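Local coordinates for mandelate racemase/muconate lactonizing enzyme-like protein (PDB 3RCY) that probably acts as a magnesium-dependent enzyme of the enolase superfamily, related to mandelate racemase and muconate lactonizing enzyme, at residues I9-P14 against G21-L26. Residues are numbered along the deposited sequence; the frame is centred on the assembly and turned at random.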
# COMPACT_ATOMS: atom_id res chain seq x y z
N ILE A 9 -2.44 12.91 48.82
CA ILE A 9 -2.10 13.69 47.64
C ILE A 9 -1.54 15.03 48.09
O ILE A 9 -2.15 15.72 48.93
CB ILE A 9 -3.32 13.93 46.72
CG1 ILE A 9 -3.98 12.59 46.32
CG2 ILE A 9 -2.90 14.74 45.47
CD1 ILE A 9 -5.43 12.74 45.76
N ILE A 10 -0.39 15.41 47.54
CA ILE A 10 0.21 16.70 47.85
C ILE A 10 0.49 17.44 46.55
O ILE A 10 1.24 16.97 45.70
CB ILE A 10 1.53 16.55 48.65
CG1 ILE A 10 1.27 15.88 50.01
CG2 ILE A 10 2.19 17.92 48.86
CD1 ILE A 10 2.52 15.26 50.62
N VAL A 11 -0.15 18.59 46.40
CA VAL A 11 0.13 19.47 45.27
C VAL A 11 1.12 20.54 45.72
O VAL A 11 0.85 21.27 46.67
CB VAL A 11 -1.16 20.10 44.70
CG1 VAL A 11 -0.83 21.02 43.52
CG2 VAL A 11 -2.13 19.00 44.28
N THR A 12 2.26 20.60 45.05
CA THR A 12 3.33 21.49 45.45
C THR A 12 3.78 22.39 44.31
O THR A 12 3.89 21.96 43.16
CB THR A 12 4.52 20.70 46.12
OG1 THR A 12 5.48 21.63 46.62
CG2 THR A 12 5.19 19.73 45.15
N ALA A 13 4.04 23.65 44.65
CA ALA A 13 4.44 24.68 43.69
C ALA A 13 5.94 24.98 43.75
O ALA A 13 6.44 25.44 44.77
CB ALA A 13 3.64 25.96 43.92
N PRO A 14 6.66 24.73 42.64
CA PRO A 14 8.08 25.09 42.59
C PRO A 14 8.22 26.61 42.71
O PRO A 14 7.45 27.34 42.07
CB PRO A 14 8.52 24.64 41.20
CG PRO A 14 7.49 23.65 40.75
CD PRO A 14 6.21 24.09 41.39
N GLY A 21 7.18 23.72 35.67
CA GLY A 21 5.75 24.05 35.62
C GLY A 21 5.18 24.67 36.89
O GLY A 21 5.90 24.86 37.88
N ARG A 22 3.88 24.97 36.88
CA ARG A 22 3.24 25.70 37.98
C ARG A 22 3.07 24.88 39.26
O ARG A 22 3.14 25.43 40.36
CB ARG A 22 1.88 26.26 37.55
CG ARG A 22 1.96 27.50 36.67
CD ARG A 22 0.58 28.13 36.48
NE ARG A 22 0.63 29.36 35.68
CZ ARG A 22 0.66 29.40 34.35
NH1 ARG A 22 0.64 28.28 33.63
NH2 ARG A 22 0.71 30.57 33.73
N TYR A 23 2.85 23.58 39.12
CA TYR A 23 2.67 22.69 40.28
C TYR A 23 2.95 21.25 39.89
O TYR A 23 2.84 20.88 38.71
CB TYR A 23 1.25 22.81 40.88
CG TYR A 23 0.17 22.56 39.85
CD1 TYR A 23 -0.19 21.25 39.50
CD2 TYR A 23 -0.48 23.62 39.20
CE1 TYR A 23 -1.14 21.01 38.53
CE2 TYR A 23 -1.45 23.39 38.23
CZ TYR A 23 -1.77 22.07 37.90
OH TYR A 23 -2.72 21.81 36.93
N TRP A 24 3.31 20.45 40.89
CA TRP A 24 3.51 19.01 40.71
C TRP A 24 2.53 18.26 41.60
O TRP A 24 2.27 18.67 42.73
CB TRP A 24 4.95 18.61 41.07
CG TRP A 24 6.00 19.34 40.29
CD1 TRP A 24 5.90 19.81 39.01
CD2 TRP A 24 7.32 19.67 40.73
NE1 TRP A 24 7.07 20.42 38.63
CE2 TRP A 24 7.96 20.34 39.67
CE3 TRP A 24 8.03 19.46 41.92
CZ2 TRP A 24 9.28 20.81 39.76
CZ3 TRP A 24 9.34 19.91 42.01
CH2 TRP A 24 9.95 20.59 40.94
N ILE A 25 1.98 17.17 41.08
CA ILE A 25 0.99 16.39 41.81
C ILE A 25 1.66 15.13 42.32
O ILE A 25 1.90 14.18 41.56
CB ILE A 25 -0.25 16.04 40.94
CG1 ILE A 25 -0.93 17.32 40.43
CG2 ILE A 25 -1.25 15.20 41.76
CD1 ILE A 25 -1.92 17.09 39.27
N LEU A 26 1.97 15.12 43.61
CA LEU A 26 2.62 13.98 44.25
C LEU A 26 1.57 13.10 44.92
O LEU A 26 0.60 13.61 45.50
CB LEU A 26 3.65 14.45 45.28
CG LEU A 26 4.66 15.52 44.83
CD1 LEU A 26 5.56 15.90 45.99
CD2 LEU A 26 5.49 15.05 43.63
O HOH W 1 5.99 27.58 39.76
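Gly21 opens the return arm of an antiparallel hairpin, its carbonyl O 3.5 Å from Pro14 CG; a water donates to Pro14 O and, weakly, to Gly21 O. The carbonyl of Arg22 meets Ala13 CB and Pro14 CD. At Tyr23, the side chain runs alongside Val11, whose CG1 comes 3.8 Å from the tyrosine CB, and Tyr23 CA makes a bent CA-H...O contact with Thr12 O. Trp24 pairs with Thr12 through two nearly straight backbone bonds, Trp24 N to Thr12 O at 2.8 Å and Thr12 N to Trp24 O at 3.0 Å. With CG beside its own backbone N (chi1 -57°), the indole passes across the proline, and Pro14 CG sits over one face in a CH-pi contact, 3.7 Å from the six-membered ring centroid. Were this residue an alanine, Pro14 would probably lose the ring under its CG, and Gly20 O the indole N-H that bonds to it. Ile25 lies on the same side as Val11 and Ile9, its CG2 4.1 Å from Ile9 CG2. Leu26 carries the pairing on with two backbone bonds to Ile10, and its CD1 reaches Thr12 CG2. In this N-terminal capping domain of the enolase superfamily, helix 48-63 covers the Ile9, Val11 and Ile25 side; beneath Thr12 and Trp24 lies helix 341-346, while strand 36-41 continues the sheet beyond strand 24-31.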